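Local coordinates for protein ICChI, a glycosylated chitinase (Ipomoea carnea, PDB 6IDN) that has chitinase and lysozyme activity and, as a TIM-barrel glycoside hydrolase of family 18, probably cleaves beta-1,4 links in chitin and bacterial cell-wall glycans, at residues 13-18 with 61-66; 19-24 with 68-73; 83-88 with 132-137; 124-129 with 164-169. All blocks are in the same frame, centred on the assembly; numbering follows the deposited sequence. Where two conformers were deposited one is given.

In the fold
Starting from the N terminus, strand 2-7 leads into helix 16-21, and contact 1 closes the first loop by bringing residues 13-18 against helix 60-69. Contact 2 crosses it: the end of helix 16-21 meets the end of helix 60-69 and the turn into strand 73-80, and the two contacts touch through Tyr-66 and Asp-21. Further along, contact 3 sets residues 83-88 on the start of helix 134-148. Contact 4 crosses contact 3, joining the end of strand 121-126 to residues 164-169, with Tyr-85 reaching Glu-127 between them. The two pairs follow in series, their centres 28 to 30 Å apart in one barrel.

Contact 1 (13-18 with 61-66); sequences EGSLRE and SSEISY
Arg-17 lies over the ring of Tyr-66 and offers its backbone N-H to Glu-63, and these two grips hold the start of helix 16-21 against helix 60-69. The guanidinium covers one ring face as a cation-pi pair, with CZ 4.2 Å from the Tyr-66 centroid and NH1 above the ring centre; the two planes are 33° apart. With CG anti to the backbone N (chi1 174°) and a bend at chi3, the arginine chain passes CG beside the ring and turns its head back over it. Glu-63 OE1 accepts from Arg-17 N at 3.0 Å, on its anti side and tilted out of the carboxylate plane. Both helices belong to the outer layer of the TIM barrel, and the shorter one opens with a capping box: Glu-18 N donates to Ser-15 OG at 3.0 Å, while Ser-15 N donates to Glu-18 OE1. The close-packed inner side is apolar, where Leu-16 CD2 meets Ile-64 CG1 at 3.7 Å. Outward the join turns watery: one water links Leu-16 N to Glu-63 OE1, and a second spans Arg-17 NE and Glu-63 OE2 by weak bonds. An alanine in place of Tyr-66 is likely to free the Arg-17 head to swing and to leave Asp-21 OD1 without the hydroxyl that lies unusually close to it.

Contact 2 (19-24 with 68-73); sequences TCDTDD and KSKGIK
Cys-20 packs on Ile-72 where helix 16-21 ends beside the Schellman motif that closes helix 60-69, with Gly-71, at positive phi, as its C-prime residue. The cysteine CB lies 3.7 Å from Ile-72 CD1, and its SG, placed beside the backbone N, is bonded to Cys-67 in a disulfide that ties the two helices covalently. Ile-72 holds CG1 anti to its carbonyl carbon (chi1 -61°), which carries CD1 to the cysteine; both side chains also touch Ile-28 of strand 27-36. On the chain leaving helix 16-21, Thr-22 OG1 donates to Thr-19 O and accepts from Asp-24 N, an ST turn. Outside this core, Lys-70 folds at both chi3 and chi4 rather than stretching out, and its CE passes 3.7 Å from Cys-20 O. Asp-21 OD1 lies 4.0 Å from Lys-70 NZ, beyond a salt bridge, its nearer partner being the Tyr-66 hydroxyl. The bent lysine crosses Asp-23 at about a right angle, and its NZ meets the syn lone pair of Asp-23 OD1 at 2.9 Å, a salt bridge.

Contact 3 (83-88 with 132-137); sequences GNYYLS and DYYDTL
Leu-87 and Tyr-133 bring their CA atoms to 6.2 Å where the extended chain after strand 84-85 passes the first turn of helix 134-148, Tyr-133 at the N-cap with positive phi. Leu-87 carries the largest share; with CG anti to its carbonyl carbon (chi1 -55°), its CD1 sits over one face of the Tyr-134 ring, 3.9 Å from the centroid and toward the rim, and reaches Leu-137 CB. Leu-87 O lies at the edge of the Tyr-133 ring, in its plane. Tyr-134 crosses Tyr-85 at about a right angle, its OH at that ring's edge, 3.5 Å from CD2, while Tyr-85 OH bonds Gly-80 O and Glu-127 N. With an alanine at Tyr-134, a gap would probably open beneath Leu-87 and the Tyr-85 edge would lose its hydroxyl neighbour. A water accepts from Leu-87 N and lies 2.8 Å from Asp-132 O, though oversupplied with acceptors; with no direct hydrogen bond across, the TIM-barrel loop after strand 73-80 is held here mainly by apolar and aromatic surfaces.

Contact 4 (124-129 with 164-169); sequences FDIEDG and DYYLRE. With NAG (2-acetamido-2-deoxy-beta-D-glucopyranose), chain C.
Ile-126 and Tyr-166 approach to 6.1 Å between CA atoms where the end of strand 121-126 faces the turn leading into helix 168-171. The strand and the next residue close the family 18 DxDxE signature, whose last acid is catalytic in relatives, so Glu-127 probably has that role here. With CG anti to its carbonyl carbon (chi1 -62°), Tyr-166 lays one ring face over the Glu-127 to Asp-128 peptide, Glu-127 C and Asp-128 N toward the rim, while Gly-129 O comes in at the edge, 3.1 Å from CE1. A water joins Tyr-166 OH to Gly-129 N. Nearer the barrel, Leu-167 CD2 wedges against Phe-124 CB and Ile-126 CG1, both at 3.9 Å. Asp-164 shapes the turn: its OD2 takes Leu-167 N on the anti lone pair at 2.9 Å, an Asx motif, and a second water ties its OD1 to Ile-126 O. On the far side Arg-168 grips O7 of a glycan NAG with NE at 3.1 Å and NH2 at 3.0 Å. Asp-125 pairs with Leu-78 of strand 73-80 and Phe-124 with Ala-155 of strand 153-156, while the Phe-124 side chain packs on Leu-137 and Ala-138 of helix 134-148.

Contact 1 (13-18 with 61-66)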
loop_
_atom_site.group_PDB
_atom_site.type_symbol
_atom_site.label_atom_id
_atom_site.label_comp_id
_atom_site.label_asym_id
_atom_site.label_seq_id
_atom_site.Cartn_x
_atom_site.Cartn_y
_atom_site.Cartn_z
ATOM N N GLU A 13 15.830 2.106 -7.805
ATOM C CA GLU A 13 14.804 1.230 -8.359
ATOM C C GLU A 13 14.193 1.765 -9.644
ATOM O O GLU A 13 13.291 1.126 -10.194
ATOM C CB GLU A 13 13.700 0.985 -7.330
ATOM C CG GLU A 13 12.774 2.173 -7.105
ATOM C CD GLU A 13 12.120 2.117 -5.751
ATOM O OE1 GLU A 13 11.817 0.993 -5.295
ATOM O OE2 GLU A 13 11.907 3.187 -5.134
ATOM N N GLY A 14 14.677 2.892 -10.154
ATOM C CA GLY A 14 14.093 3.499 -11.329
ATOM C C GLY A 14 13.121 4.612 -10.969
ATOM O O GLY A 14 12.627 4.713 -9.842
ATOM N N SER A 15 12.857 5.474 -11.950
ATOM C CA SER A 15 11.916 6.563 -11.740
ATOM C C SER A 15 10.489 6.026 -11.665
ATOM O O SER A 15 10.199 4.877 -12.021
ATOM C CB SER A 15 12.038 7.605 -12.857
ATOM O OG SER A 15 11.563 7.093 -14.093
ATOM N N LEU A 16 9.589 6.865 -11.161
ATOM C CA LEU A 16 8.185 6.476 -11.144
ATOM C C LEU A 16 7.671 6.271 -12.564
ATOM O O LEU A 16 6.915 5.331 -12.830
ATOM C CB LEU A 16 7.369 7.536 -10.406
ATOM C CG LEU A 16 5.870 7.297 -10.285
ATOM C CD1 LEU A 16 5.536 6.065 -9.442
ATOM C CD2 LEU A 16 5.211 8.553 -9.708
ATOM N N ARG A 17 8.095 7.128 -13.498
ATOM C CA ARG A 17 7.699 6.959 -14.894
ATOM C C ARG A 17 8.168 5.616 -15.443
ATOM O O ARG A 17 7.406 4.908 -16.108
ATOM C CB ARG A 17 8.255 8.102 -15.753
ATOM C CG ARG A 17 8.005 7.901 -17.253
ATOM C CD ARG A 17 8.627 8.991 -18.129
ATOM N NE ARG A 17 8.011 10.292 -17.886
ATOM C CZ ARG A 17 6.984 10.774 -18.577
ATOM N NH1 ARG A 17 6.457 10.069 -19.567
ATOM N NH2 ARG A 17 6.483 11.965 -18.276
ATOM N N GLU A 18 9.426 5.257 -15.183
ATOM C CA GLU A 18 9.935 3.972 -15.652
ATOM C C GLU A 18 9.183 2.818 -15.006
ATOM O O GLU A 18 8.915 1.794 -15.649
ATOM C CB GLU A 18 11.429 3.865 -15.358
ATOM C CG GLU A 18 12.286 4.746 -16.258
ATOM C CD GLU A 18 13.702 4.903 -15.748
ATOM O OE1 GLU A 18 13.974 4.564 -14.580
ATOM O OE2 GLU A 18 14.559 5.358 -16.530
ATOM N N SER A 61 4.864 15.343 -9.952
ATOM C CA SER A 61 3.531 15.621 -10.479
ATOM C C SER A 61 3.385 15.138 -11.919
ATOM O O SER A 61 2.404 14.474 -12.270
ATOM C CB SER A 61 3.262 17.125 -10.383
ATOM O OG SER A 61 1.879 17.409 -10.337
ATOM N N SER A 62 4.354 15.472 -12.773
ATOM C CA SER A 62 4.244 15.102 -14.179
ATOM C C SER A 62 4.291 13.590 -14.363
ATOM O O SER A 62 3.620 13.050 -15.250
ATOM C CB SER A 62 5.356 15.773 -14.989
ATOM O OG SER A 62 5.156 17.179 -15.067
ATOM N N GLU A 63 5.076 12.893 -13.538
ATOM C CA GLU A 63 5.166 11.442 -13.658
ATOM C C GLU A 63 3.928 10.766 -13.078
ATOM O O GLU A 63 3.449 9.765 -13.628
ATOM C CB GLU A 63 6.447 10.942 -12.980
ATOM C CG GLU A 63 7.699 11.647 -13.518
ATOM C CD GLU A 63 9.017 10.999 -13.122
ATOM O OE1 GLU A 63 9.018 9.827 -12.700
ATOM O OE2 GLU A 63 10.065 11.672 -13.257
ATOM N N ILE A 64 3.390 11.306 -11.982
ATOM C CA ILE A 64 2.115 10.820 -11.454
ATOM C C ILE A 64 1.025 10.996 -12.505
ATOM O O ILE A 64 0.255 10.073 -12.796
ATOM C CB ILE A 64 1.764 11.553 -10.145
ATOM C CG1 ILE A 64 2.792 11.242 -9.048
ATOM C CG2 ILE A 64 0.355 11.184 -9.660
ATOM C CD1 ILE A 64 2.761 12.233 -7.882
ATOM N N SER A 65 0.950 12.188 -13.101
ATOM C CA SER A 65 -0.048 12.418 -14.137
ATOM C C SER A 65 0.114 11.426 -15.281
ATOM O O SER A 65 -0.876 10.918 -15.821
ATOM C CB SER A 65 0.059 13.851 -14.654
ATOM O OG SER A 65 -1.064 14.174 -15.451
ATOM N N TYR A 66 1.356 11.147 -15.668
ATOM C CA TYR A 66 1.599 10.208 -16.758
ATOM C C TYR A 66 1.158 8.800 -16.369
ATOM O O TYR A 66 0.495 8.110 -17.153
ATOM C CB TYR A 66 3.074 10.230 -17.144
ATOM C CG TYR A 66 3.453 9.140 -18.115
ATOM C CD1 TYR A 66 3.178 9.265 -19.476
ATOM C CD2 TYR A 66 4.078 7.980 -17.674
ATOM C CE1 TYR A 66 3.524 8.258 -20.366
ATOM C CE2 TYR A 66 4.432 6.973 -18.557
ATOM C CZ TYR A 66 4.151 7.119 -19.902
ATOM O OH TYR A 66 4.492 6.111 -20.781
HETATM O O HOH W 1 10.527 9.509 -10.312
HETATM O O HOH W 2 10.376 10.885 -16.497
#

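Contact 2 (19-24 with 68-73)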
loop_
_atom_site.group_PDB
_atom_site.type_symbol
_atom_site.label_atom_id
_atom_site.label_comp_id
_atom_site.label_asym_id
_atom_site.label_seq_id
_atom_site.Cartn_x
_atom_site.Cartn_y
_atom_site.Cartn_z
ATOM N N THR A 19 8.852 2.963 -13.728
ATOM C CA THR A 19 8.066 1.944 -13.049
ATOM C C THR A 19 6.717 1.753 -13.733
ATOM O O THR A 19 6.298 0.623 -14.014
ATOM C CB THR A 19 7.910 2.348 -11.587
ATOM O OG1 THR A 19 9.215 2.389 -10.992
ATOM C CG2 THR A 19 7.019 1.360 -10.823
ATOM N N CYS A 20 6.033 2.854 -14.040
ATOM C CA CYS A 20 4.762 2.731 -14.740
ATOM C C CYS A 20 4.953 2.166 -16.139
ATOM O O CYS A 20 4.120 1.389 -16.617
ATOM C CB CYS A 20 4.057 4.085 -14.780
ATOM S SG CYS A 20 3.486 4.532 -13.147
ATOM N N ASP A 21 6.047 2.540 -16.811
ATOM C CA ASP A 21 6.292 2.082 -18.173
ATOM C C ASP A 21 6.654 0.597 -18.270
ATOM O O ASP A 21 6.774 0.080 -19.384
ATOM C CB ASP A 21 7.390 2.941 -18.803
ATOM C CG ASP A 21 6.844 4.216 -19.452
ATOM O OD1 ASP A 21 5.679 4.215 -19.901
ATOM O OD2 ASP A 21 7.583 5.223 -19.517
ATOM N N THR A 22 6.824 -0.117 -17.156
ATOM C CA THR A 22 6.921 -1.569 -17.256
ATOM C C THR A 22 5.620 -2.182 -17.748
ATOM O O THR A 22 5.639 -3.296 -18.287
ATOM C CB THR A 22 7.286 -2.204 -15.907
ATOM O OG1 THR A 22 6.175 -2.111 -15.002
ATOM C CG2 THR A 22 8.503 -1.530 -15.313
ATOM N N ASP A 23 4.501 -1.476 -17.569
ATOM C CA ASP A 23 3.166 -1.961 -17.896
ATOM C C ASP A 23 2.811 -3.223 -17.109
ATOM O O ASP A 23 1.870 -3.938 -17.458
ATOM C CB ASP A 23 3.020 -2.179 -19.409
ATOM C CG ASP A 23 3.092 -0.876 -20.179
ATOM O OD1 ASP A 23 2.491 0.110 -19.709
ATOM O OD2 ASP A 23 3.751 -0.826 -21.239
ATOM N N ASP A 24 3.554 -3.493 -16.032
ATOM C CA ASP A 24 3.272 -4.624 -15.154
ATOM C C ASP A 24 2.364 -4.264 -13.992
ATOM O O ASP A 24 1.786 -5.170 -13.377
ATOM C CB ASP A 24 4.577 -5.201 -14.586
ATOM C CG ASP A 24 5.315 -6.072 -15.582
ATOM O OD1 ASP A 24 4.724 -6.427 -16.623
ATOM O OD2 ASP A 24 6.495 -6.406 -15.332
ATOM N N LYS A 68 -1.147 8.019 -14.225
ATOM C CA LYS A 68 -2.605 7.997 -14.209
ATOM C C LYS A 68 -3.186 7.990 -15.620
ATOM O O LYS A 68 -4.224 7.360 -15.856
ATOM C CB LYS A 68 -3.129 9.179 -13.388
ATOM C CG LYS A 68 -2.753 9.084 -11.903
ATOM C CD LYS A 68 -2.972 10.405 -11.179
ATOM C CE LYS A 68 -4.435 10.837 -11.258
ATOM N NZ LYS A 68 -4.674 12.109 -10.519
ATOM N N SER A 69 -2.522 8.652 -16.575
ATOM C CA SER A 69 -2.993 8.628 -17.956
ATOM C C SER A 69 -2.996 7.218 -18.531
ATOM O O SER A 69 -3.729 6.952 -19.487
ATOM C CB SER A 69 -2.139 9.552 -18.829
ATOM O OG SER A 69 -0.945 8.916 -19.254
ATOM N N LYS A 70 -2.219 6.301 -17.957
ATOM C CA LYS A 70 -2.215 4.913 -18.397
ATOM C C LYS A 70 -3.190 4.042 -17.615
ATOM O O LYS A 70 -3.149 2.814 -17.751
ATOM C CB LYS A 70 -0.802 4.333 -18.293
ATOM C CG LYS A 70 0.213 5.075 -19.149
ATOM C CD LYS A 70 1.641 4.795 -18.703
ATOM C CE LYS A 70 2.049 3.343 -18.921
ATOM N NZ LYS A 70 1.898 2.883 -20.330
ATOM N N GLY A 71 -4.059 4.643 -16.805
ATOM C CA GLY A 71 -4.988 3.891 -15.988
ATOM C C GLY A 71 -4.408 3.324 -14.717
ATOM O O GLY A 71 -5.048 2.475 -14.089
ATOM N N ILE A 72 -3.224 3.755 -14.320
ATOM C CA ILE A 72 -2.587 3.273 -13.100
ATOM C C ILE A 72 -3.001 4.176 -11.946
ATOM O O ILE A 72 -2.948 5.405 -12.057
ATOM C CB ILE A 72 -1.058 3.242 -13.267
ATOM C CG1 ILE A 72 -0.676 2.293 -14.412
ATOM C CG2 ILE A 72 -0.384 2.866 -11.954
ATOM C CD1 ILE A 72 0.752 2.437 -14.896
ATOM N N LYS A 73 -3.430 3.577 -10.832
ATOM C CA LYS A 73 -3.725 4.349 -9.631
ATOM C C LYS A 73 -2.454 4.528 -8.818
ATOM O O LYS A 73 -1.591 3.643 -8.786
ATOM C CB LYS A 73 -4.786 3.665 -8.761
ATOM C CG LYS A 73 -6.099 3.415 -9.487
ATOM C CD LYS A 73 -7.098 2.738 -8.574
ATOM C CE LYS A 73 -8.465 2.569 -9.247
ATOM N NZ LYS A 73 -8.487 1.627 -10.397
#

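Contact 3 (83-88 with 132-137)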
loop_
_atom_site.group_PDB
_atom_site.type_symbol
_atom_site.label_atom_id
_atom_site.label_comp_id
_atom_site.label_asym_id
_atom_site.label_seq_id
_atom_site.Cartn_x
_atom_site.Cartn_y
_atom_site.Cartn_z
ATOM N N GLY A 83 9.637 4.618 11.690
ATOM C CA GLY A 83 9.029 5.938 11.658
ATOM C C GLY A 83 8.677 6.446 13.033
ATOM O O GLY A 83 8.832 5.753 14.043
ATOM N N ASN A 84 8.204 7.686 13.039
ATOM C CA ASN A 84 7.666 8.359 14.213
ATOM C C ASN A 84 6.212 8.720 13.917
ATOM O O ASN A 84 5.894 9.880 13.648
ATOM C CB ASN A 84 8.493 9.624 14.549
ATOM C CG ASN A 84 7.936 10.399 15.716
ATOM O OD1 ASN A 84 7.294 9.838 16.602
ATOM N ND2 ASN A 84 8.139 11.709 15.700
ATOM N N TYR A 85 5.346 7.715 13.904
ATOM C CA TYR A 85 3.955 7.987 13.564
ATOM C C TYR A 85 3.026 7.283 14.540
ATOM O O TYR A 85 3.321 6.181 15.006
ATOM C CB TYR A 85 3.649 7.580 12.117
ATOM C CG TYR A 85 3.890 6.122 11.792
ATOM C CD1 TYR A 85 5.105 5.692 11.293
ATOM C CD2 TYR A 85 2.868 5.179 11.920
ATOM C CE1 TYR A 85 5.320 4.357 10.977
ATOM C CE2 TYR A 85 3.079 3.848 11.601
ATOM C CZ TYR A 85 4.297 3.439 11.123
ATOM O OH TYR A 85 4.496 2.124 10.795
ATOM N N TYR A 86 1.926 7.966 14.851
ATOM C CA TYR A 86 0.799 7.475 15.634
ATOM C C TYR A 86 -0.190 8.621 15.796
ATOM O O TYR A 86 0.171 9.798 15.685
ATOM C CB TYR A 86 1.214 6.945 17.009
ATOM C CG TYR A 86 1.915 7.947 17.897
ATOM C CD1 TYR A 86 1.191 8.757 18.753
ATOM C CD2 TYR A 86 3.300 8.079 17.887
ATOM C CE1 TYR A 86 1.818 9.683 19.577
ATOM C CE2 TYR A 86 3.936 8.995 18.714
ATOM C CZ TYR A 86 3.191 9.801 19.547
ATOM O OH TYR A 86 3.827 10.710 20.373
ATOM N N LEU A 87 -1.443 8.264 16.051
ATOM C CA LEU A 87 -2.519 9.230 16.202
ATOM C C LEU A 87 -2.892 9.321 17.672
ATOM O O LEU A 87 -2.958 8.303 18.363
ATOM C CB LEU A 87 -3.729 8.804 15.384
ATOM C CG LEU A 87 -3.412 8.567 13.908
ATOM C CD1 LEU A 87 -4.565 7.832 13.255
ATOM C CD2 LEU A 87 -3.132 9.890 13.186
ATOM N N SER A 88 -3.159 10.537 18.143
ATOM C CA SER A 88 -3.356 10.729 19.572
ATOM C C SER A 88 -4.819 10.862 19.997
ATOM O O SER A 88 -5.096 10.773 21.203
ATOM C CB SER A 88 -2.565 11.959 20.048
ATOM O OG SER A 88 -2.908 13.109 19.300
ATOM N N ASP A 132 -4.365 2.928 17.689
ATOM C CA ASP A 132 -5.620 3.642 17.897
ATOM C C ASP A 132 -5.896 4.683 16.814
ATOM O O ASP A 132 -4.991 5.360 16.312
ATOM C CB ASP A 132 -5.621 4.339 19.269
ATOM C CG ASP A 132 -5.835 3.381 20.418
ATOM O OD1 ASP A 132 -6.232 2.224 20.156
ATOM O OD2 ASP A 132 -5.627 3.789 21.589
ATOM N N TYR A 133 -7.181 4.827 16.486
ATOM C CA TYR A 133 -7.769 5.907 15.670
ATOM C C TYR A 133 -7.504 5.790 14.174
ATOM O O TYR A 133 -7.901 6.698 13.426
ATOM C CB TYR A 133 -7.329 7.295 16.156
ATOM C CG TYR A 133 -7.556 7.474 17.630
ATOM C CD1 TYR A 133 -8.839 7.464 18.155
ATOM C CD2 TYR A 133 -6.493 7.635 18.493
ATOM C CE1 TYR A 133 -9.053 7.601 19.500
ATOM C CE2 TYR A 133 -6.691 7.765 19.838
ATOM C CZ TYR A 133 -7.974 7.766 20.344
ATOM O OH TYR A 133 -8.173 7.903 21.707
ATOM N N TYR A 134 -6.898 4.701 13.689
ATOM C CA TYR A 134 -6.795 4.524 12.241
ATOM C C TYR A 134 -8.159 4.254 11.617
ATOM O O TYR A 134 -8.374 4.568 10.431
ATOM C CB TYR A 134 -5.799 3.399 11.927
ATOM C CG TYR A 134 -4.377 3.853 12.165
ATOM C CD1 TYR A 134 -3.803 4.810 11.345
ATOM C CD2 TYR A 134 -3.625 3.346 13.220
ATOM C CE1 TYR A 134 -2.505 5.256 11.562
ATOM C CE2 TYR A 134 -2.326 3.795 13.447
ATOM C CZ TYR A 134 -1.772 4.738 12.615
ATOM O OH TYR A 134 -0.489 5.178 12.839
ATOM N N ASP A 135 -9.093 3.677 12.384
ATOM C CA ASP A 135 -10.472 3.597 11.909
ATOM C C ASP A 135 -11.051 4.988 11.669
ATOM O O ASP A 135 -11.707 5.230 10.646
ATOM C CB ASP A 135 -11.357 2.791 12.883
ATOM C CG ASP A 135 -11.259 3.220 14.354
ATOM O OD1 ASP A 135 -10.368 3.994 14.756
ATOM O OD2 ASP A 135 -12.106 2.717 15.144
ATOM N N THR A 136 -10.812 5.916 12.597
ATOM C CA THR A 136 -11.297 7.286 12.444
ATOM C C THR A 136 -10.611 7.982 11.268
ATOM O O THR A 136 -11.265 8.685 10.488
ATOM C CB THR A 136 -11.080 8.053 13.761
ATOM O OG1 THR A 136 -11.708 7.331 14.843
ATOM C CG2 THR A 136 -11.662 9.459 13.703
ATOM N N LEU A 137 -9.301 7.756 11.089
ATOM C CA LEU A 137 -8.606 8.345 9.942
ATOM C C LEU A 137 -9.229 7.876 8.631
ATOM O O LEU A 137 -9.469 8.691 7.728
ATOM C CB LEU A 137 -7.101 8.011 9.995
ATOM C CG LEU A 137 -6.229 8.487 8.824
ATOM C CD1 LEU A 137 -6.344 10.014 8.653
ATOM C CD2 LEU A 137 -4.785 8.058 9.017
HETATM O O HOH W 3 -2.172 5.543 16.545
#

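Contact 4 (124-129 with 164-169)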
loop_
_atom_site.group_PDB
_atom_site.type_symbol
_atom_site.label_atom_id
_atom_site.label_comp_id
_atom_site.label_asym_id
_atom_site.label_seq_id
_atom_site.Cartn_x
_atom_site.Cartn_y
_atom_site.Cartn_z
ATOM N N PHE A 124 -2.543 2.265 4.031
ATOM C CA PHE A 124 -2.264 2.231 5.472
ATOM C C PHE A 124 -1.275 1.095 5.730
ATOM O O PHE A 124 -1.677 -0.051 5.919
ATOM C CB PHE A 124 -3.536 1.980 6.282
ATOM C CG PHE A 124 -4.492 3.142 6.377
ATOM C CD1 PHE A 124 -4.937 3.831 5.252
ATOM C CD2 PHE A 124 -5.017 3.491 7.618
ATOM C CE1 PHE A 124 -5.846 4.867 5.373
ATOM C CE2 PHE A 124 -5.948 4.521 7.753
ATOM C CZ PHE A 124 -6.354 5.224 6.636
ATOM N N ASP A 125 0.021 1.414 5.747
ATOM C CA ASP A 125 1.054 0.407 6.018
ATOM C C ASP A 125 1.564 0.573 7.447
ATOM O O ASP A 125 2.725 0.845 7.703
ATOM C CB ASP A 125 2.188 0.508 4.992
ATOM C CG ASP A 125 3.145 -0.676 5.056
ATOM O OD1 ASP A 125 2.826 -1.678 5.730
ATOM O OD2 ASP A 125 4.239 -0.609 4.446
ATOM N N ILE A 126 0.634 0.424 8.384
ATOM C CA ILE A 126 0.895 0.684 9.798
ATOM C C ILE A 126 1.570 -0.549 10.397
ATOM O O ILE A 126 0.941 -1.595 10.551
ATOM C CB ILE A 126 -0.405 1.029 10.539
ATOM C CG1 ILE A 126 -1.154 2.168 9.825
ATOM C CG2 ILE A 126 -0.121 1.403 11.999
ATOM C CD1 ILE A 126 -0.270 3.386 9.475
ATOM N N GLU A 127 2.854 -0.425 10.738
ATOM C CA GLU A 127 3.647 -1.536 11.249
ATOM C C GLU A 127 4.193 -1.310 12.647
ATOM O O GLU A 127 4.830 -2.220 13.199
ATOM C CB GLU A 127 4.843 -1.821 10.331
ATOM C CG GLU A 127 4.515 -2.153 8.903
ATOM C CD GLU A 127 5.769 -2.418 8.097
ATOM O OE1 GLU A 127 6.678 -3.104 8.616
ATOM O OE2 GLU A 127 5.855 -1.938 6.949
ATOM N N ASP A 128 4.008 -0.129 13.222
ATOM C CA ASP A 128 4.502 0.115 14.570
ATOM C C ASP A 128 3.726 1.281 15.157
ATOM O O ASP A 128 2.946 1.942 14.473
ATOM C CB ASP A 128 6.024 0.355 14.595
ATOM C CG ASP A 128 6.427 1.709 14.038
ATOM O OD1 ASP A 128 6.169 1.944 12.849
ATOM O OD2 ASP A 128 7.029 2.530 14.775
ATOM N N GLY A 129 3.945 1.511 16.453
ATOM C CA GLY A 129 3.240 2.560 17.162
ATOM C C GLY A 129 1.842 2.138 17.574
ATOM O O GLY A 129 1.364 1.039 17.274
ATOM N N ASP A 164 -4.893 -8.473 12.612
ATOM C CA ASP A 164 -3.698 -7.643 12.678
ATOM C C ASP A 164 -3.853 -6.593 13.772
ATOM O O ASP A 164 -4.826 -5.835 13.781
ATOM C CB ASP A 164 -3.470 -6.970 11.321
ATOM C CG ASP A 164 -2.207 -6.162 11.286
ATOM O OD1 ASP A 164 -1.145 -6.736 10.968
ATOM O OD2 ASP A 164 -2.265 -4.957 11.600
ATOM N N TYR A 165 -2.894 -6.548 14.707
ATOM C CA TYR A 165 -2.988 -5.597 15.816
ATOM C C TYR A 165 -3.176 -4.175 15.312
ATOM O O TYR A 165 -4.036 -3.436 15.806
ATOM C CB TYR A 165 -1.742 -5.658 16.707
ATOM C CG TYR A 165 -1.556 -4.405 17.569
ATOM C CD1 TYR A 165 -2.357 -4.172 18.683
ATOM C CD2 TYR A 165 -0.588 -3.454 17.263
ATOM C CE1 TYR A 165 -2.198 -3.024 19.465
ATOM C CE2 TYR A 165 -0.421 -2.305 18.046
ATOM C CZ TYR A 165 -1.230 -2.094 19.142
ATOM O OH TYR A 165 -1.057 -0.953 19.921
ATOM N N TYR A 166 -2.360 -3.765 14.335
ATOM C CA TYR A 166 -2.325 -2.356 13.968
ATOM C C TYR A 166 -3.543 -1.952 13.172
ATOM O O TYR A 166 -4.018 -0.818 13.304
ATOM C CB TYR A 166 -1.063 -2.038 13.168
ATOM C CG TYR A 166 0.180 -2.287 13.972
ATOM C CD1 TYR A 166 0.639 -1.356 14.894
ATOM C CD2 TYR A 166 0.877 -3.472 13.829
ATOM C CE1 TYR A 166 1.777 -1.617 15.651
ATOM C CE2 TYR A 166 2.002 -3.736 14.573
ATOM C CZ TYR A 166 2.452 -2.805 15.479
ATOM O OH TYR A 166 3.591 -3.093 16.207
ATOM N N LEU A 167 -4.054 -2.859 12.337
ATOM C CA LEU A 167 -5.039 -2.495 11.334
ATOM C C LEU A 167 -6.387 -3.165 11.507
ATOM O O LEU A 167 -7.276 -2.936 10.676
ATOM C CB LEU A 167 -4.501 -2.799 9.928
ATOM C CG LEU A 167 -3.356 -1.884 9.517
ATOM C CD1 LEU A 167 -2.667 -2.419 8.274
ATOM C CD2 LEU A 167 -3.909 -0.478 9.278
ATOM N N ARG A 168 -6.592 -3.981 12.545
ATOM C CA ARG A 168 -7.869 -4.689 12.620
ATOM C C ARG A 168 -9.032 -3.712 12.720
ATOM O O ARG A 168 -10.053 -3.902 12.057
ATOM C CB ARG A 168 -7.880 -5.691 13.777
ATOM C CG ARG A 168 -7.851 -5.107 15.129
ATOM C CD ARG A 168 -7.689 -6.198 16.181
ATOM N NE ARG A 168 -8.885 -7.024 16.303
ATOM C CZ ARG A 168 -9.033 -7.995 17.199
ATOM N NH1 ARG A 168 -8.046 -8.288 18.049
ATOM N NH2 ARG A 168 -10.162 -8.692 17.238
ATOM N N GLU A 169 -8.877 -2.626 13.484
ATOM C CA GLU A 169 -9.981 -1.679 13.644
ATOM C C GLU A 169 -10.240 -0.922 12.354
ATOM O O GLU A 169 -11.395 -0.690 11.979
ATOM C CB GLU A 169 -9.687 -0.689 14.770
ATOM C CG GLU A 169 -9.741 -1.275 16.171
ATOM C CD GLU A 169 -9.466 -0.232 17.238
ATOM O OE1 GLU A 169 -9.005 0.874 16.883
ATOM O OE2 GLU A 169 -9.707 -0.500 18.437
HETATM C C1 NAG C . -15.280 -6.051 14.183
HETATM C C2 NAG C . -14.585 -7.105 15.043
HETATM C C3 NAG C . -15.623 -7.989 15.745
HETATM C C4 NAG C . -16.635 -7.120 16.483
HETATM C C5 NAG C . -17.238 -6.093 15.531
HETATM C C6 NAG C . -18.176 -5.117 16.205
HETATM C C7 NAG C . -12.346 -7.869 14.374
HETATM C C8 NAG C . -11.564 -8.752 13.445
HETATM N N2 NAG C . -13.677 -7.902 14.232
HETATM O O3 NAG C . -14.979 -8.861 16.677
HETATM O O4 NAG C . -17.675 -7.933 17.019
HETATM O O5 NAG C . -16.177 -5.304 14.975
HETATM O O6 NAG C . -18.688 -4.166 15.281
HETATM O O7 NAG C . -11.801 -7.181 15.229
HETATM O O HOH W 4 0.570 -4.621 10.553
HETATM O O HOH W 5 4.850 -1.045 17.788
#